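Local coordinates for protein nitrite oxidoreductase subunit C (PDB 7B04) that binds heme b and calcium, and probably passes electrons within the anammox nitrite oxidoreductase complex, at residues 111-116 with 134-139; 165-170 with 263-268. One frame throughout, in Å; residues are numbered along the deposited sequence.

Contact 1 (111-116 with 134-139); sequences FQVIWD and AALMFP. With HEM (protoporphyrin IX containing Fe), chain B.
Phe111 and Phe138 meet as an offset edge-to-face pair. The edge of Phe138 turns toward the face of Phe111, with ring centroids 5.4 Å apart and planes at 68°. The nearest atoms are the two ring ends, Phe111 CZ and Phe138 CZ, at 3.6 Å. Both CB atoms point toward the other strand, and CG lies anti to the carbonyl carbon in each (chi1 -75° in Phe111, -59° in Phe138). The two side chains come together from opposite directions.

Leu136 fills the next position. Its CD1 branch lies 3.7 Å from Phe111 CB and also touches ring atoms CG and CD2. The same methyl meets Val113 CG2 tip to tip, more loosely, at 4.2 Å. One leucine branch thus serves two residues of strand 108-116. Farther along, Trp115 brings the far end of its six-membered ring to Ala134, with CH2 3.5 Å from Ala134 CB. Trp167 touches both residues, so the Trp115 ring is held by more than this one methyl.

The other side of strand 133-139 faces the heme. Met137 CB lies 3.4 Å from the heme vinyl atom CBC, and Ala135 CB packs against the methyl CMD at 3.7 Å. Phe138 also meets the rings of Trp165 and Phe281, so its contact with Phe111 belongs to a larger aromatic cluster.

All the side chains that touch between the two strands are apolar and buried. Cohesion here therefore rests on shape and aromatic packing, and the strand that lines the heme pocket is backed by an apolar, largely aromatic core.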
loop_
_atom_site.group_PDB
_atom_site.type_symbol
_atom_site.label_atom_id
_atom_site.label_comp_id
_atom_site.label_asym_id
_atom_site.label_seq_id
_atom_site.Cartn_x
_atom_site.Cartn_y
_atom_site.Cartn_z
ATOM N N PHE C 111 40.483 -40.588 14.627
ATOM C CA PHE C 111 41.116 -39.532 15.410
ATOM C C PHE C 111 40.100 -38.991 16.396
ATOM O O PHE C 111 38.966 -38.706 16.012
ATOM C CB PHE C 111 41.568 -38.347 14.540
ATOM C CG PHE C 111 42.793 -38.602 13.721
ATOM C CD1 PHE C 111 42.734 -39.423 12.610
ATOM C CD2 PHE C 111 43.993 -37.975 14.018
ATOM C CE1 PHE C 111 43.853 -39.638 11.827
ATOM C CE2 PHE C 111 45.123 -38.192 13.233
ATOM C CZ PHE C 111 45.046 -39.026 12.139
ATOM N N GLN C 112 40.513 -38.819 17.648
ATOM C CA GLN C 112 39.659 -38.254 18.686
ATOM C C GLN C 112 40.265 -36.940 19.160
ATOM O O GLN C 112 41.437 -36.907 19.565
ATOM C CB GLN C 112 39.525 -39.235 19.853
ATOM C CG GLN C 112 38.506 -38.857 20.898
ATOM C CD GLN C 112 38.788 -39.509 22.227
ATOM O OE1 GLN C 112 39.829 -39.267 22.837
ATOM N NE2 GLN C 112 37.881 -40.374 22.671
ATOM N N VAL C 113 39.470 -35.871 19.126
ATOM C CA VAL C 113 39.914 -34.537 19.513
ATOM C C VAL C 113 39.009 -34.043 20.638
ATOM O O VAL C 113 37.775 -34.104 20.528
ATOM C CB VAL C 113 39.887 -33.560 18.327
ATOM C CG1 VAL C 113 40.529 -32.249 18.715
ATOM C CG2 VAL C 113 40.590 -34.181 17.118
ATOM N N ILE C 114 39.621 -33.533 21.706
ATOM C CA ILE C 114 38.907 -33.064 22.887
ATOM C C ILE C 114 39.407 -31.676 23.266
ATOM O O ILE C 114 40.618 -31.457 23.395
ATOM C CB ILE C 114 39.098 -34.023 24.075
ATOM C CG1 ILE C 114 38.377 -35.345 23.827
ATOM C CG2 ILE C 114 38.628 -33.384 25.361
ATOM C CD1 ILE C 114 38.677 -36.400 24.868
ATOM N N TRP C 115 38.473 -30.750 23.464
ATOM C CA TRP C 115 38.787 -29.416 23.947
ATOM C C TRP C 115 37.641 -28.956 24.834
ATOM O O TRP C 115 36.530 -29.489 24.770
ATOM C CB TRP C 115 39.014 -28.430 22.798
ATOM C CG TRP C 115 37.767 -28.078 22.046
ATOM C CD1 TRP C 115 36.981 -26.977 22.227
ATOM C CD2 TRP C 115 37.160 -28.836 20.992
ATOM N NE1 TRP C 115 35.927 -26.999 21.346
ATOM C CE2 TRP C 115 36.013 -28.130 20.578
ATOM C CE3 TRP C 115 37.477 -30.040 20.358
ATOM C CZ2 TRP C 115 35.183 -28.589 19.557
ATOM C CZ3 TRP C 115 36.652 -30.494 19.347
ATOM C CH2 TRP C 115 35.518 -29.772 18.958
ATOM N N ASP C 116 37.917 -27.958 25.662
ATOM C CA ASP C 116 36.939 -27.452 26.616
ATOM C C ASP C 116 36.234 -26.229 26.063
ATOM O O ASP C 116 36.870 -25.277 25.617
ATOM C CB ASP C 116 37.572 -27.098 27.953
ATOM C CG ASP C 116 38.510 -28.171 28.461
ATOM O OD1 ASP C 116 38.010 -29.273 28.772
ATOM O OD2 ASP C 116 39.729 -27.913 28.589
ATOM N N ALA C 134 35.491 -28.152 14.537
ATOM C CA ALA C 134 36.863 -28.609 14.673
ATOM C C ALA C 134 37.320 -29.182 13.342
ATOM O O ALA C 134 36.512 -29.681 12.553
ATOM C CB ALA C 134 36.998 -29.659 15.774
ATOM N N ALA C 135 38.623 -29.100 13.090
ATOM C CA ALA C 135 39.141 -29.571 11.816
ATOM C C ALA C 135 40.562 -30.088 11.962
ATOM O O ALA C 135 41.351 -29.582 12.766
ATOM C CB ALA C 135 39.106 -28.474 10.748
ATOM N N LEU C 136 40.872 -31.104 11.166
ATOM C CA LEU C 136 42.214 -31.641 11.030
ATOM C C LEU C 136 42.637 -31.526 9.575
ATOM O O LEU C 136 41.802 -31.554 8.667
ATOM C CB LEU C 136 42.283 -33.101 11.478
ATOM C CG LEU C 136 41.903 -33.378 12.930
ATOM C CD1 LEU C 136 41.798 -34.873 13.175
ATOM C CD2 LEU C 136 42.911 -32.743 13.876
ATOM N N MET C 137 43.939 -31.381 9.353
ATOM C CA MET C 137 44.448 -31.209 8.004
ATOM C C MET C 137 45.733 -32.000 7.854
ATOM O O MET C 137 46.518 -32.137 8.795
ATOM C CB MET C 137 44.656 -29.738 7.632
ATOM C CG MET C 137 45.879 -29.057 8.176
ATOM S SD MET C 137 45.917 -27.389 7.495
ATOM C CE MET C 137 47.605 -26.924 7.829
ATOM N N PHE C 138 45.924 -32.538 6.658
ATOM C CA PHE C 138 47.045 -33.401 6.363
ATOM C C PHE C 138 47.668 -32.978 5.044
ATOM O O PHE C 138 46.950 -32.596 4.111
ATOM C CB PHE C 138 46.593 -34.863 6.244
ATOM C CG PHE C 138 45.937 -35.398 7.475
ATOM C CD1 PHE C 138 46.682 -36.052 8.438
ATOM C CD2 PHE C 138 44.575 -35.247 7.671
ATOM C CE1 PHE C 138 46.081 -36.550 9.575
ATOM C CE2 PHE C 138 43.968 -35.740 8.807
ATOM C CZ PHE C 138 44.722 -36.393 9.760
ATOM N N PRO C 139 48.990 -33.026 4.927
ATOM C CA PRO C 139 49.589 -32.779 3.620
ATOM C C PRO C 139 49.264 -33.959 2.730
ATOM O O PRO C 139 49.301 -35.113 3.166
ATOM C CB PRO C 139 51.089 -32.699 3.922
ATOM C CG PRO C 139 51.183 -32.511 5.419
ATOM C CD PRO C 139 50.011 -33.258 5.961
HETATM C CHA HEM B . 39.048 -21.331 6.599
HETATM C CHB HEM B . 43.016 -18.594 7.315
HETATM C CHC HEM B . 45.055 -22.419 9.513
HETATM C CHD HEM B . 41.143 -25.226 8.643
HETATM C C1A HEM B . 39.964 -20.298 6.517
HETATM C C2A HEM B . 39.845 -19.118 5.686
HETATM C C3A HEM B . 40.932 -18.353 5.885
HETATM C C4A HEM B . 41.793 -19.028 6.836
HETATM C CMA HEM B . 41.245 -16.991 5.226
HETATM C CAA HEM B . 38.631 -18.822 4.775
HETATM C CBA HEM B . 39.034 -18.811 3.306
HETATM C CGA HEM B . 38.874 -20.191 2.738
HETATM O O1A HEM B . 39.708 -20.589 1.885
HETATM O O2A HEM B . 37.917 -20.893 3.154
HETATM C C1B HEM B . 43.905 -19.366 8.036
HETATM C C2B HEM B . 45.134 -18.921 8.663
HETATM C C3B HEM B . 45.706 -19.983 9.269
HETATM C C4B HEM B . 44.841 -21.131 9.053
HETATM C CMB HEM B . 45.637 -17.464 8.579
HETATM C CAB HEM B . 47.018 -20.075 10.093
HETATM C CBB HEM B . 47.731 -19.023 10.513
HETATM C C1C HEM B . 44.159 -23.476 9.519
HETATM C C2C HEM B . 44.339 -24.733 10.224
HETATM C C3C HEM B . 43.270 -25.501 9.996
HETATM C C4C HEM B . 42.365 -24.776 9.121
HETATM C CMC HEM B . 45.553 -25.109 11.104
HETATM C CAC HEM B . 43.040 -26.924 10.555
HETATM C CBC HEM B . 42.722 -27.944 9.755
HETATM C C1D HEM B . 40.194 -24.380 8.097
HETATM C C2D HEM B . 38.776 -24.651 7.932
HETATM C C3D HEM B . 38.206 -23.583 7.375
HETATM C C4D HEM B . 39.234 -22.581 7.156
HETATM C CMD HEM B . 38.033 -25.946 8.322
HETATM C CAD HEM B . 36.708 -23.455 7.024
HETATM C CBD HEM B . 35.965 -22.679 8.104
HETATM C CGD HEM B . 34.480 -22.762 7.856
HETATM O O1D HEM B . 33.701 -22.263 8.705
HETATM O O2D HEM B . 34.067 -23.335 6.816
HETATM N NA HEM B . 41.165 -20.204 7.192
HETATM N NB HEM B . 43.765 -20.711 8.297
HETATM N NC HEM B . 42.943 -23.534 8.850
HETATM N ND HEM B . 40.437 -23.098 7.613
HETATM FE FE HEM B . 42.167 -21.803 7.752
#

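Contact 2 (165-170 with 263-268); sequences WHWKAD and WTVVFC. With HEM (protoporphyrin IX containing Fe), chain B.
Strands 165-168 and 263-268 pass at 9.1 Å between axes, their directions 138° apart, so they pack through side chains. Trp167 is central. With CG anti to the backbone N (chi1 171°), its indole lies across Val265 and reaches Trp263. Val265 CG2 makes a CH-pi contact, 3.5 Å from the centroid of the six-membered ring and directly on its normal. Val265 CG1 covers the pyrrole part of the same face. The indole edge then points at the face of Trp263, where Trp167 CH2 is 3.4 Å from Trp263 CZ3 and the planes make 66°. At the root of the side chain, Trp167 CB lies 3.7 Å from Phe267 CE1. Trp165 runs aslant of Phe267, with Trp165 CE3 3.9 Å from Phe267 CB. With an alanine in place of Trp167, the Val265 methyls would probably lose the ring they cover, and a gap is likely to open beside Trp263.

His166 points the other way, one ring face against the heme methyl CMD. Trp165 and Trp263 each approach a calcium-binding aspartate, Asp235 and Asp117. Face-to-face packing of strands over a buried aromatic core is characteristic of a beta-sandwich, consistent with the ethylbenzene dehydrogenase-like heme domain.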
loop_
_atom_site.group_PDB
_atom_site.type_symbol
_atom_site.label_atom_id
_atom_site.label_comp_id
_atom_site.label_asym_id
_atom_site.label_seq_id
_atom_site.Cartn_x
_atom_site.Cartn_y
_atom_site.Cartn_z
ATOM N N TRP C 165 39.642 -31.982 6.951
ATOM C CA TRP C 165 38.468 -32.648 7.509
ATOM C C TRP C 165 37.796 -31.664 8.457
ATOM O O TRP C 165 38.311 -31.412 9.548
ATOM C CB TRP C 165 38.846 -33.924 8.260
ATOM C CG TRP C 165 39.523 -34.972 7.445
ATOM C CD1 TRP C 165 39.657 -35.007 6.088
ATOM C CD2 TRP C 165 40.160 -36.153 7.942
ATOM N NE1 TRP C 165 40.342 -36.137 5.710
ATOM C CE2 TRP C 165 40.661 -36.858 6.831
ATOM C CE3 TRP C 165 40.355 -36.684 9.221
ATOM C CZ2 TRP C 165 41.345 -38.065 6.960
ATOM C CZ3 TRP C 165 41.034 -37.880 9.347
ATOM C CH2 TRP C 165 41.521 -38.558 8.223
ATOM N N HIS C 166 36.649 -31.121 8.062
ATOM C CA HIS C 166 35.972 -30.096 8.853
ATOM C C HIS C 166 34.744 -30.698 9.522
ATOM O O HIS C 166 33.767 -31.038 8.847
ATOM C CB HIS C 166 35.582 -28.897 7.993
ATOM C CG HIS C 166 35.081 -27.731 8.786
ATOM N ND1 HIS C 166 34.430 -26.661 8.211
ATOM C CD2 HIS C 166 35.136 -27.470 10.113
ATOM C CE1 HIS C 166 34.106 -25.790 9.151
ATOM N NE2 HIS C 166 34.522 -26.257 10.314
ATOM N N TRP C 167 34.788 -30.816 10.847
ATOM C CA TRP C 167 33.626 -31.232 11.617
ATOM C C TRP C 167 32.760 -30.021 11.934
ATOM O O TRP C 167 33.265 -28.964 12.322
ATOM C CB TRP C 167 34.039 -31.923 12.916
ATOM C CG TRP C 167 32.874 -32.175 13.822
ATOM C CD1 TRP C 167 31.940 -33.163 13.699
ATOM C CD2 TRP C 167 32.499 -31.410 14.973
ATOM N NE1 TRP C 167 31.015 -33.068 14.709
ATOM C CE2 TRP C 167 31.335 -31.997 15.504
ATOM C CE3 TRP C 167 33.038 -30.289 15.610
ATOM C CZ2 TRP C 167 30.701 -31.503 16.642
ATOM C CZ3 TRP C 167 32.407 -29.800 16.740
ATOM C CH2 TRP C 167 31.251 -30.407 17.244
ATOM N N LYS C 168 31.449 -30.181 11.772
ATOM C CA LYS C 168 30.491 -29.116 12.025
ATOM C C LYS C 168 29.447 -29.600 13.021
ATOM O O LYS C 168 28.831 -30.653 12.820
ATOM C CB LYS C 168 29.826 -28.659 10.724
ATOM C CG LYS C 168 30.795 -28.051 9.723
ATOM C CD LYS C 168 30.080 -27.579 8.471
ATOM C CE LYS C 168 31.050 -26.948 7.486
ATOM N NZ LYS C 168 31.992 -27.950 6.915
ATOM N N ALA C 169 29.250 -28.827 14.092
ATOM C CA ALA C 169 28.293 -29.217 15.122
ATOM C C ALA C 169 26.864 -29.177 14.597
ATOM O O ALA C 169 26.040 -30.023 14.962
ATOM C CB ALA C 169 28.437 -28.316 16.348
ATOM N N ASP C 170 26.546 -28.195 13.747
ATOM C CA ASP C 170 25.198 -28.115 13.197
ATOM C C ASP C 170 24.884 -29.308 12.305
ATOM O O ASP C 170 23.730 -29.744 12.235
ATOM C CB ASP C 170 25.015 -26.804 12.429
ATOM C CG ASP C 170 26.032 -26.626 11.318
ATOM O OD1 ASP C 170 26.943 -27.471 11.196
ATOM O OD2 ASP C 170 25.919 -25.635 10.567
ATOM N N TRP C 263 33.800 -30.642 24.590
ATOM C CA TRP C 263 33.505 -31.305 23.327
ATOM C C TRP C 263 34.403 -32.524 23.165
ATOM O O TRP C 263 35.590 -32.483 23.500
ATOM C CB TRP C 263 33.713 -30.368 22.137
ATOM C CG TRP C 263 32.539 -29.504 21.812
ATOM C CD1 TRP C 263 32.417 -28.168 22.051
ATOM C CD2 TRP C 263 31.318 -29.913 21.179
ATOM N NE1 TRP C 263 31.196 -27.718 21.610
ATOM C CE2 TRP C 263 30.502 -28.769 21.071
ATOM C CE3 TRP C 263 30.835 -31.133 20.697
ATOM C CZ2 TRP C 263 29.231 -28.810 20.502
ATOM C CZ3 TRP C 263 29.572 -31.171 20.132
ATOM C CH2 TRP C 263 28.786 -30.016 20.038
ATOM N N THR C 264 33.833 -33.608 22.644
ATOM C CA THR C 264 34.602 -34.782 22.248
ATOM C C THR C 264 34.154 -35.160 20.845
ATOM O O THR C 264 33.004 -35.565 20.644
ATOM C CB THR C 264 34.417 -35.948 23.220
ATOM O OG1 THR C 264 34.756 -35.523 24.545
ATOM C CG2 THR C 264 35.327 -37.103 22.830
ATOM N N VAL C 265 35.057 -35.029 19.879
ATOM C CA VAL C 265 34.768 -35.326 18.484
ATOM C C VAL C 265 35.769 -36.362 18.002
ATOM O O VAL C 265 36.962 -36.280 18.317
ATOM C CB VAL C 265 34.846 -34.053 17.613
ATOM C CG1 VAL C 265 34.605 -34.380 16.143
ATOM C CG2 VAL C 265 33.865 -33.002 18.109
ATOM N N VAL C 266 35.285 -37.341 17.244
ATOM C CA VAL C 266 36.157 -38.318 16.610
ATOM C C VAL C 266 35.918 -38.284 15.108
ATOM O O VAL C 266 34.776 -38.184 14.646
ATOM C CB VAL C 266 35.988 -39.747 17.180
ATOM C CG1 VAL C 266 35.907 -39.716 18.697
ATOM C CG2 VAL C 266 34.783 -40.447 16.592
ATOM N N PHE C 267 37.007 -38.350 14.355
ATOM C CA PHE C 267 36.969 -38.361 12.900
ATOM C C PHE C 267 37.153 -39.792 12.418
ATOM O O PHE C 267 37.965 -40.543 12.966
ATOM C CB PHE C 267 38.059 -37.464 12.311
ATOM C CG PHE C 267 37.858 -35.998 12.582
ATOM C CD1 PHE C 267 37.195 -35.191 11.671
ATOM C CD2 PHE C 267 38.339 -35.426 13.749
ATOM C CE1 PHE C 267 37.017 -33.839 11.921
ATOM C CE2 PHE C 267 38.164 -34.078 14.003
ATOM C CZ PHE C 267 37.503 -33.285 13.088
ATOM N N CYS C 268 36.398 -40.166 11.390
ATOM C CA CYS C 268 36.422 -41.525 10.871
ATOM C C CYS C 268 36.610 -41.475 9.364
ATOM O O CYS C 268 35.861 -40.788 8.661
ATOM C CB CYS C 268 35.132 -42.266 11.239
ATOM S SG CYS C 268 35.012 -43.959 10.631
HETATM C CHA HEM B . 39.048 -21.331 6.599
HETATM C CHB HEM B . 43.016 -18.594 7.315
HETATM C CHC HEM B . 45.055 -22.419 9.513
HETATM C CHD HEM B . 41.143 -25.226 8.643
HETATM C C1A HEM B . 39.964 -20.298 6.517
HETATM C C2A HEM B . 39.845 -19.118 5.686
HETATM C C3A HEM B . 40.932 -18.353 5.885
HETATM C C4A HEM B . 41.793 -19.028 6.836
HETATM C CMA HEM B . 41.245 -16.991 5.226
HETATM C CAA HEM B . 38.631 -18.822 4.775
HETATM C CBA HEM B . 39.034 -18.811 3.306
HETATM C CGA HEM B . 38.874 -20.191 2.738
HETATM O O1A HEM B . 39.708 -20.589 1.885
HETATM O O2A HEM B . 37.917 -20.893 3.154
HETATM C C1B HEM B . 43.905 -19.366 8.036
HETATM C C2B HEM B . 45.134 -18.921 8.663
HETATM C C3B HEM B . 45.706 -19.983 9.269
HETATM C C4B HEM B . 44.841 -21.131 9.053
HETATM C CMB HEM B . 45.637 -17.464 8.579
HETATM C CAB HEM B . 47.018 -20.075 10.093
HETATM C CBB HEM B . 47.731 -19.023 10.513
HETATM C C1C HEM B . 44.159 -23.476 9.519
HETATM C C2C HEM B . 44.339 -24.733 10.224
HETATM C C3C HEM B . 43.270 -25.501 9.996
HETATM C C4C HEM B . 42.365 -24.776 9.121
HETATM C CMC HEM B . 45.553 -25.109 11.104
HETATM C CAC HEM B . 43.040 -26.924 10.555
HETATM C CBC HEM B . 42.722 -27.944 9.755
HETATM C C1D HEM B . 40.194 -24.380 8.097
HETATM C C2D HEM B . 38.776 -24.651 7.932
HETATM C C3D HEM B . 38.206 -23.583 7.375
HETATM C C4D HEM B . 39.234 -22.581 7.156
HETATM C CMD HEM B . 38.033 -25.946 8.322
HETATM C CAD HEM B . 36.708 -23.455 7.024
HETATM C CBD HEM B . 35.965 -22.679 8.104
HETATM C CGD HEM B . 34.480 -22.762 7.856
HETATM O O1D HEM B . 33.701 -22.263 8.705
HETATM O O2D HEM B . 34.067 -23.335 6.816
HETATM N NA HEM B . 41.165 -20.204 7.192
HETATM N NB HEM B . 43.765 -20.711 8.297
HETATM N NC HEM B . 42.943 -23.534 8.850
HETATM N ND HEM B . 40.437 -23.098 7.613
HETATM FE FE HEM B . 42.167 -21.803 7.752
#

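Contacts 1 and 2 are two parts of one core, with centres about 8 Å apart. Strands 108-116 and 262-270 pair antiparallel on one side, and strands 133-139 and 162-168 pair on the other. Phe111 O lies 2.6 Å from Phe267 N, and Val113 N lies 2.7 Å from Val265 O; both are probable hydrogen bonds. Side chains also pass between the contacts: Leu136 touches Phe267, and Ala134 touches Trp167. The Trp115 and Trp263 rings meet near calcium ligand Asp117. Both contacts reach the heme through the 133-139 and 162-168 pair, with Ala135, Leu136, Met137 and His166 in its pocket, while 111-116 and 263-268 form the layer behind.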